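Local coordinates for putative type VI secretion protein (Escherichia coli, PDB 6SK0), which probably forms the trimeric spike at the tip of the type VI secretion system, puncturing target cells and carrying a phospholipase effector, at residues A597-A600 with T604-D607; N615-L618 with T622-G625; I634-V637 with A641-I644; N724-L729 with Y735-G740. One frame throughout, in Å; residues are numbered along the deposited sequence.

Interaction 1. Residues A597-A600 with T604-D607; sequences AATA and TQGD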
loop_
_atom_site.group_PDB
_atom_site.type_symbol
_atom_site.label_atom_id
_atom_site.label_comp_id
_atom_site.label_asym_id
_atom_site.label_seq_id
_atom_site.Cartn_x
_atom_site.Cartn_y
_atom_site.Cartn_z
ATOM N N ALA A 597 16.691 11.864 7.181
ATOM C CA ALA A 597 16.958 11.044 8.359
ATOM C C ALA A 597 17.599 9.713 7.980
ATOM O O ALA A 597 18.511 9.240 8.662
ATOM C CB ALA A 597 15.672 10.813 9.141
ATOM N N ALA A 598 17.135 9.100 6.894
ATOM C CA ALA A 598 17.712 7.845 6.437
ATOM C C ALA A 598 19.163 8.029 6.030
ATOM O O ALA A 598 20.004 7.169 6.306
ATOM C CB ALA A 598 16.902 7.280 5.273
ATOM N N THR A 599 19.467 9.140 5.363
ATOM C CA THR A 599 20.851 9.438 5.022
ATOM C C THR A 599 21.703 9.575 6.275
ATOM O O THR A 599 22.798 9.013 6.354
ATOM C CB THR A 599 20.920 10.708 4.174
ATOM O OG1 THR A 599 20.473 10.414 2.848
ATOM C CG2 THR A 599 22.338 11.238 4.112
ATOM N N ALA A 600 21.201 10.296 7.277
ATOM C CA ALA A 600 21.965 10.479 8.505
ATOM C C ALA A 600 22.238 9.157 9.213
ATOM O O ALA A 600 23.273 9.007 9.864
ATOM C CB ALA A 600 21.231 11.436 9.439
ATOM N N THR A 604 19.228 3.003 3.497
ATOM C CA THR A 604 18.982 3.204 2.077
ATOM C C THR A 604 17.915 4.276 1.899
ATOM O O THR A 604 16.812 4.160 2.438
ATOM C CB THR A 604 18.556 1.896 1.424
ATOM O OG1 THR A 604 19.638 0.962 1.491
ATOM C CG2 THR A 604 18.167 2.115 -0.027
ATOM N N GLN A 605 18.249 5.323 1.158
ATOM C CA GLN A 605 17.333 6.431 0.961
ATOM C C GLN A 605 16.175 6.017 0.059
ATOM O O GLN A 605 16.305 5.161 -0.816
ATOM C CB GLN A 605 18.068 7.621 0.353
ATOM C CG GLN A 605 17.413 8.959 0.587
ATOM C CD GLN A 605 18.348 10.105 0.275
ATOM O OE1 GLN A 605 19.434 9.899 -0.265
ATOM N NE2 GLN A 605 17.938 11.318 0.615
ATOM N N GLY A 606 15.028 6.640 0.285
ATOM C CA GLY A 606 13.902 6.438 -0.591
ATOM C C GLY A 606 14.052 7.180 -1.907
ATOM O O GLY A 606 14.994 7.938 -2.124
ATOM N N ASP A 607 13.097 6.945 -2.802
ATOM C CA ASP A 607 13.079 7.579 -4.122
ATOM C C ASP A 607 12.259 8.863 -4.033
ATOM O O ASP A 607 11.056 8.899 -4.292
ATOM C CB ASP A 607 12.521 6.613 -5.160
ATOM C CG ASP A 607 12.615 7.139 -6.582
ATOM O OD1 ASP A 607 12.125 6.443 -7.497
ATOM O OD2 ASP A 607 13.163 8.238 -6.797
#

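Interaction 2. Residues N615-L618 with T622-G625; sequences NASL and TAPG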
loop_
_atom_site.group_PDB
_atom_site.type_symbol
_atom_site.label_atom_id
_atom_site.label_comp_id
_atom_site.label_asym_id
_atom_site.label_seq_id
_atom_site.Cartn_x
_atom_site.Cartn_y
_atom_site.Cartn_z
ATOM N N ASN A 615 4.177 14.847 -7.393
ATOM C CA ASN A 615 3.574 16.072 -6.885
ATOM C C ASN A 615 3.375 17.074 -8.010
ATOM O O ASN A 615 2.293 17.645 -8.163
ATOM C CB ASN A 615 4.439 16.670 -5.779
ATOM C CG ASN A 615 3.890 16.398 -4.401
ATOM O OD1 ASN A 615 3.506 15.281 -4.088
ATOM N ND2 ASN A 615 3.845 17.421 -3.571
ATOM N N ALA A 616 4.411 17.282 -8.823
ATOM C CA ALA A 616 4.287 18.208 -9.944
ATOM C C ALA A 616 3.191 17.771 -10.910
ATOM O O ALA A 616 2.393 18.591 -11.368
ATOM C CB ALA A 616 5.623 18.339 -10.668
ATOM N N SER A 617 3.120 16.474 -11.202
ATOM C CA SER A 617 2.146 15.961 -12.158
ATOM C C SER A 617 0.721 16.108 -11.638
ATOM O O SER A 617 -0.176 16.526 -12.374
ATOM C CB SER A 617 2.439 14.496 -12.468
ATOM O OG SER A 617 3.661 14.349 -13.152
ATOM N N LEU A 618 0.498 15.773 -10.370
ATOM C CA LEU A 618 -0.854 15.704 -9.835
ATOM C C LEU A 618 -1.372 17.061 -9.401
ATOM O O LEU A 618 -2.584 17.281 -9.426
ATOM C CB LEU A 618 -0.911 14.735 -8.658
ATOM C CG LEU A 618 -0.632 13.261 -8.946
ATOM C CD1 LEU A 618 -0.790 12.456 -7.677
ATOM C CD2 LEU A 618 -1.535 12.726 -10.046
ATOM N N THR A 622 -1.445 18.709 -14.021
ATOM C CA THR A 622 -0.715 19.216 -15.174
ATOM C C THR A 622 -0.222 18.095 -16.073
ATOM O O THR A 622 0.066 18.338 -17.246
ATOM C CB THR A 622 0.457 20.085 -14.722
ATOM O OG1 THR A 622 1.334 19.321 -13.890
ATOM C CG2 THR A 622 -0.050 21.280 -13.947
ATOM N N ALA A 623 -0.118 16.884 -15.553
ATOM C CA ALA A 623 0.113 15.687 -16.332
ATOM C C ALA A 623 -1.057 14.730 -16.134
ATOM O O ALA A 623 -1.747 14.802 -15.116
ATOM C CB ALA A 623 1.429 15.010 -15.931
ATOM N N PRO A 624 -1.329 13.845 -17.091
ATOM C CA PRO A 624 -2.483 12.946 -16.945
ATOM C C PRO A 624 -2.282 11.904 -15.861
ATOM O O PRO A 624 -2.045 10.725 -16.130
ATOM C CB PRO A 624 -2.608 12.303 -18.328
ATOM C CG PRO A 624 -1.283 12.474 -18.940
ATOM C CD PRO A 624 -0.748 13.760 -18.436
ATOM N N GLY A 625 -2.360 12.354 -14.615
ATOM C CA GLY A 625 -2.360 11.474 -13.475
ATOM C C GLY A 625 -3.764 11.232 -12.962
ATOM O O GLY A 625 -4.765 11.604 -13.573
#

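Interaction 3. Residues I634-V637 with A641-I644; sequences IGMV and ALRI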
loop_
_atom_site.group_PDB
_atom_site.type_symbol
_atom_site.label_atom_id
_atom_site.label_comp_id
_atom_site.label_asym_id
_atom_site.label_seq_id
_atom_site.Cartn_x
_atom_site.Cartn_y
_atom_site.Cartn_z
ATOM N N ILE A 634 -10.040 7.185 2.829
ATOM C CA ILE A 634 -10.241 6.439 1.600
ATOM C C ILE A 634 -10.142 4.959 1.917
ATOM O O ILE A 634 -9.169 4.511 2.531
ATOM C CB ILE A 634 -9.229 6.842 0.516
ATOM C CG1 ILE A 634 -9.386 8.324 0.173
ATOM C CG2 ILE A 634 -9.405 5.968 -0.704
ATOM C CD1 ILE A 634 -8.465 8.821 -0.908
ATOM N N GLY A 635 -11.150 4.212 1.507
ATOM C CA GLY A 635 -11.121 2.776 1.614
ATOM C C GLY A 635 -11.148 2.109 0.259
ATOM O O GLY A 635 -12.051 2.342 -0.546
ATOM N N MET A 636 -10.147 1.289 -0.000
ATOM C CA MET A 636 -10.040 0.501 -1.220
ATOM C C MET A 636 -10.112 -0.955 -0.791
ATOM O O MET A 636 -9.164 -1.485 -0.209
ATOM C CB MET A 636 -8.749 0.815 -1.958
ATOM C CG MET A 636 -8.732 0.350 -3.381
ATOM S SD MET A 636 -7.536 1.235 -4.385
ATOM C CE MET A 636 -6.089 0.239 -4.090
ATOM N N VAL A 637 -11.240 -1.596 -1.049
ATOM C CA VAL A 637 -11.491 -2.923 -0.516
ATOM C C VAL A 637 -12.012 -3.846 -1.600
ATOM O O VAL A 637 -12.694 -3.430 -2.541
ATOM C CB VAL A 637 -12.471 -2.894 0.674
ATOM C CG1 VAL A 637 -11.835 -2.190 1.849
ATOM C CG2 VAL A 637 -13.789 -2.244 0.279
ATOM N N ALA A 641 -8.037 -10.031 -4.716
ATOM C CA ALA A 641 -6.729 -9.418 -4.583
ATOM C C ALA A 641 -6.765 -7.937 -4.936
ATOM O O ALA A 641 -7.578 -7.477 -5.735
ATOM C CB ALA A 641 -5.719 -10.135 -5.471
ATOM N N LEU A 642 -5.866 -7.192 -4.326
ATOM C CA LEU A 642 -5.631 -5.808 -4.681
ATOM C C LEU A 642 -4.215 -5.695 -5.206
ATOM O O LEU A 642 -3.314 -6.392 -4.737
ATOM C CB LEU A 642 -5.840 -4.883 -3.489
ATOM C CG LEU A 642 -7.289 -4.507 -3.188
ATOM C CD1 LEU A 642 -8.033 -5.663 -2.565
ATOM C CD2 LEU A 642 -7.353 -3.311 -2.263
ATOM N N ARG A 643 -4.025 -4.837 -6.194
ATOM C CA ARG A 643 -2.694 -4.539 -6.680
ATOM C C ARG A 643 -2.495 -3.037 -6.745
ATOM O O ARG A 643 -3.310 -2.316 -7.324
ATOM C CB ARG A 643 -2.419 -5.147 -8.047
ATOM C CG ARG A 643 -1.042 -4.758 -8.543
ATOM C CD ARG A 643 -0.613 -5.544 -9.724
ATOM N NE ARG A 643 -1.069 -6.918 -9.662
ATOM C CZ ARG A 643 -1.190 -7.691 -10.726
ATOM N NH1 ARG A 643 -0.882 -7.215 -11.917
ATOM N NH2 ARG A 643 -1.618 -8.929 -10.598
ATOM N N ILE A 644 -1.409 -2.582 -6.145
ATOM C CA ILE A 644 -0.915 -1.228 -6.281
ATOM C C ILE A 644 0.455 -1.356 -6.919
ATOM O O ILE A 644 1.373 -1.926 -6.322
ATOM C CB ILE A 644 -0.848 -0.506 -4.932
ATOM C CG1 ILE A 644 -2.259 -0.248 -4.409
ATOM C CG2 ILE A 644 -0.091 0.785 -5.050
ATOM C CD1 ILE A 644 -2.729 -1.265 -3.454
#

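Interaction 4. Residues N724-L729 with Y735-G740; sequences NQELIL and YIKLSG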
loop_
_atom_site.group_PDB
_atom_site.type_symbol
_atom_site.label_atom_id
_atom_site.label_comp_id
_atom_site.label_asym_id
_atom_site.label_seq_id
_atom_site.Cartn_x
_atom_site.Cartn_y
_atom_site.Cartn_z
ATOM N N ASN A 724 34.019 -20.253 10.477
ATOM C CA ASN A 724 34.761 -21.148 9.609
ATOM C C ASN A 724 36.255 -20.868 9.686
ATOM O O ASN A 724 37.065 -21.795 9.730
ATOM C CB ASN A 724 34.255 -21.006 8.180
ATOM C CG ASN A 724 35.054 -21.817 7.205
ATOM O OD1 ASN A 724 34.897 -23.029 7.116
ATOM N ND2 ASN A 724 35.926 -21.155 6.469
ATOM N N GLN A 725 36.631 -19.600 9.721
ATOM C CA GLN A 725 38.028 -19.210 9.691
ATOM C C GLN A 725 38.573 -18.850 11.057
ATOM O O GLN A 725 39.677 -19.266 11.406
ATOM C CB GLN A 725 38.218 -18.021 8.755
ATOM C CG GLN A 725 37.954 -18.341 7.311
ATOM C CD GLN A 725 38.210 -17.161 6.416
ATOM O OE1 GLN A 725 38.766 -17.301 5.332
ATOM N NE2 GLN A 725 37.807 -15.983 6.865
ATOM N N GLU A 726 37.822 -18.089 11.838
ATOM C CA GLU A 726 38.372 -17.503 13.046
ATOM C C GLU A 726 37.227 -16.967 13.886
ATOM O O GLU A 726 36.412 -16.185 13.397
ATOM C CB GLU A 726 39.363 -16.395 12.679
ATOM C CG GLU A 726 39.973 -15.637 13.817
ATOM C CD GLU A 726 41.164 -14.799 13.372
ATOM O OE1 GLU A 726 40.963 -13.805 12.640
ATOM O OE2 GLU A 726 42.309 -15.132 13.743
ATOM N N LEU A 727 37.164 -17.391 15.133
ATOM C CA LEU A 727 36.206 -16.869 16.089
ATOM C C LEU A 727 36.967 -16.029 17.103
ATOM O O LEU A 727 37.849 -16.538 17.797
ATOM C CB LEU A 727 35.438 -17.998 16.766
ATOM C CG LEU A 727 34.111 -17.635 17.430
ATOM C CD1 LEU A 727 33.217 -18.855 17.529
ATOM C CD2 LEU A 727 34.334 -17.050 18.793
ATOM N N ILE A 728 36.623 -14.753 17.192
ATOM C CA ILE A 728 37.305 -13.815 18.071
ATOM C C ILE A 728 36.291 -13.175 19.001
ATOM O O ILE A 728 35.291 -12.609 18.548
ATOM C CB ILE A 728 38.058 -12.738 17.276
ATOM C CG1 ILE A 728 39.098 -13.381 16.370
ATOM C CG2 ILE A 728 38.709 -11.754 18.217
ATOM C CD1 ILE A 728 39.875 -12.400 15.552
ATOM N N LEU A 729 36.554 -13.255 20.293
ATOM C CA LEU A 729 35.866 -12.464 21.297
ATOM C C LEU A 729 36.870 -11.482 21.864
ATOM O O LEU A 729 37.925 -11.890 22.344
ATOM C CB LEU A 729 35.298 -13.336 22.407
ATOM C CG LEU A 729 34.701 -14.665 21.989
ATOM C CD1 LEU A 729 34.512 -15.473 23.234
ATOM C CD2 LEU A 729 33.389 -14.464 21.272
ATOM N N TYR A 735 41.292 -10.867 24.622
ATOM C CA TYR A 735 40.633 -11.545 23.525
ATOM C C TYR A 735 40.713 -13.048 23.711
ATOM O O TYR A 735 41.620 -13.570 24.362
ATOM C CB TYR A 735 41.225 -11.153 22.169
ATOM C CG TYR A 735 42.625 -11.647 21.972
ATOM C CD1 TYR A 735 43.703 -10.884 22.374
ATOM C CD2 TYR A 735 42.872 -12.883 21.398
ATOM C CE1 TYR A 735 44.985 -11.330 22.205
ATOM C CE2 TYR A 735 44.152 -13.338 21.229
ATOM C CZ TYR A 735 45.204 -12.556 21.634
ATOM O OH TYR A 735 46.486 -13.002 21.468
ATOM N N ILE A 736 39.745 -13.734 23.125
ATOM C CA ILE A 736 39.774 -15.173 22.952
ATOM C C ILE A 736 39.632 -15.436 21.467
ATOM O O ILE A 736 38.663 -14.991 20.843
ATOM C CB ILE A 736 38.666 -15.874 23.744
ATOM C CG1 ILE A 736 38.846 -15.613 25.236
ATOM C CG2 ILE A 736 38.673 -17.348 23.446
ATOM C CD1 ILE A 736 37.779 -16.199 26.075
ATOM N N LYS A 737 40.600 -16.134 20.895
ATOM C CA LYS A 737 40.595 -16.434 19.477
ATOM C C LYS A 737 40.605 -17.938 19.271
ATOM O O LYS A 737 41.451 -18.643 19.825
ATOM C CB LYS A 737 41.778 -15.789 18.770
ATOM C CG LYS A 737 41.811 -16.078 17.295
ATOM C CD LYS A 737 43.102 -15.620 16.678
ATOM C CE LYS A 737 43.393 -14.181 17.027
ATOM N NZ LYS A 737 44.810 -13.828 16.750
ATOM N N LEU A 738 39.653 -18.417 18.493
ATOM C CA LEU A 738 39.616 -19.788 18.014
ATOM C C LEU A 738 39.933 -19.731 16.530
ATOM O O LEU A 738 39.143 -19.201 15.746
ATOM C CB LEU A 738 38.254 -20.423 18.262
ATOM C CG LEU A 738 37.907 -20.956 19.645
ATOM C CD1 LEU A 738 37.771 -19.835 20.634
ATOM C CD2 LEU A 738 36.624 -21.769 19.585
ATOM N N SER A 739 41.100 -20.235 16.152
ATOM C CA SER A 739 41.521 -20.218 14.759
ATOM C C SER A 739 42.579 -21.286 14.561
ATOM O O SER A 739 43.267 -21.686 15.501
ATOM C CB SER A 739 42.056 -18.848 14.338
ATOM O OG SER A 739 43.229 -18.520 15.047
ATOM N N GLY A 740 42.721 -21.713 13.319
ATOM C CA GLY A 740 43.503 -22.900 13.053
ATOM C C GLY A 740 42.821 -24.034 13.772
ATOM O O GLY A 740 41.622 -24.275 13.603
#

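Interaction 1. Residues A597-A600 with T604-D607
Thr599 turns its hydroxyl to the amide end of Gln605, the two side chains crossing at a slant. OG1 of Thr599 lies 3.3 Å from OE1 of Gln605, yet the angle is too poor for a hydrogen bond. Gln605 gets there by an outstretched chain: CG stands opposite the backbone N (chi1 -157°), and the extended part beyond it carries the carboxamide across to the Thr599 hydroxyl. The threonine hydroxyl instead makes a weak hydrogen bond to Ala595 O, one turn back in its own helix. Here the chain leaves helix 578-600 and, in a short connection without regular structure, doubles back toward helix 608-618, the two forming a pair of helices joined by a short loop and set off from the beta-rich spike. On the buried side, the methyl of Ala598 points at the returning backbone, with CB 4.2 Å from Thr604 O and 4.4 Å from Gln605 CA; Val670 of the third subunit also packs on it. Thr604 directs its CB away from the helix, and its OG1 is hydrogen-bonded to Gln685 of the second subunit, while its backbone N is held by Ser676 OG of its own chain.

Interaction 2. Residues N615-L618 with T622-G625
Ser617, in the last turn of helix 608-618, offers its carbonyl to the backbone of the returning loop, where Ala623 N donates a 3.2 Å hydrogen bond to Ser617 O. The bond is nearly straight at hydrogen (174°) and lies in the carbonyl plane, arriving on a lone pair of the oxygen. Beside this bond the side chains of the same two residues meet: the Ala623 methyl points at the helix and touches both CB and OG of Ser617, its CB lying 3.6 Å from OG. The serine hydroxyl has its polar partner one turn back, in a hydrogen bond to Arg613 O, so its contact with the methyl is van der Waals only. Thr622 leans in from the outer side, its OG1 held between backbone N and carbonyl carbon (chi1 59°) and thereby brought within 2.8 Å of Ala616 O. On the inner side Leu618 leaves its backbone heading away from the loop, but the branch ending in CD2 swings back to rest directly on the glycine, 3.7 Å from Gly625 CA. Leu618 also packs on Leu584 of helix 578-600, and Gly625 is hydrogen-bonded through its backbone to Ile560. Asp632 of the second subunit packs against Ser617, Ala623 and Pro624. Pro624 centres an inverse gamma turn, closed by Gly625 N to Ala623 O at 2.6 Å, which follows the C-terminus of helix 608-618 and leads the chain into strand 626-629.

Interaction 3. Residues I634-V637 with A641-I644
Met636 sends CG opposite its backbone N (chi1 -164°) and then bends at chi3 (87°), which carries its CE to the end of Ile644. The methyl CE lies 3.7 Å from Ile644 CD1, with Ile644 CG1 little farther. Leu642 comes from the same strand as Ile644 but passes closer to the methionine stem: its CD2 is 4.1 Å from Met636 CG and comes within 3.3 Å of Met636 O. Both aliphatic chains slide past the methionine in opposite directions to it. The axes of 634-637 and 642-644 come no closer than 9.1 Å and are inclined at 123°, so side chains rather than backbones bridge the gap. Their backbones pair instead with the other two subunits in parallel beta fashion, as in the intertwined triple-stranded beta-helix known from VgrG and phage spikes. Ile634 of the third subunit packs on Met636, and Leu642 of that subunit on Ile644. The CB of Arg643 points away from strand 634-637; its guanidinium group is hydrogen-bonded to Asn615 and Gln611 of the second subunit. The side-chain contact is apolar and buried, though the Leu642 methyl also rests against a backbone carbonyl oxygen; the polar bonding of the strands is spent on neighbouring subunits.

Interaction 4. Residues N724-L729 with Y735-G740
Leu727 and Leu738 face each other as an antiparallel hydrogen-bonded pair, and Leu729 and Ile736 form the next one. In each pair both N-H groups and both carbonyls are used. Leu727 N gives to Leu738 O, and Leu729 N to Ile736 O, each at 2.8 Å. The return bonds, Leu738 N to Leu727 O and Ile736 N to Leu729 O, are 2.7 Å long. All four oxygens also accept a CA-H contact: Leu727 O from Lys737, Leu738 O from Glu726, Ile736 O from Ile728 and Leu729 O from Tyr735. The outer edge of 726-729 pairs in parallel with a strand of the third subunit, so the sheet continues across the interface. Lys737 sits across from Ile728 in the intervening non-hydrogen-bonded pair, and its own backbone is bonded to Glu744 on the next strand, 742-746. On this face Ile728 CG1 lies beside Lys737 CG at 3.9 Å, the two chains pointing the same way. Glu726 crosses the lysine obliquely: with CG opposite the backbone N (chi1 177°), it sets OE2 3.1 Å from Lys737 CD, while NZ is 4.1 Å from OE2, beyond a salt bridge. Its OE1 has a long, weak ion pair with Lys718 of the third subunit. The opposite face carries Leu727, Leu729, Ile736 and Leu738 into the trimer, where Leu729 and Ile736 each pack on their own counterparts. The hairpin therefore combines four short backbone bonds with an apolar inner face, and its outer charges probably add only diffuse attraction.

How the interactions relate
Interaction 3 is the fully buried contact of the set; the other three are partly buried, with interaction 1 at the turn between helices 578-600 and 608-618 and interaction 2 where the chain leaves the second. Those two both join a helix end to the loop that follows it, but interaction 2 has a backbone bond across it and interaction 1 has none. Interactions 3 and 4 both involve successive strands, yet only interaction 4 pairs them within one chain; in interaction 3 the strands pair with the other subunits instead. Interaction 4 lies far along the spike, its centre about 52 Å from that of interaction 3. All four touch the second subunit.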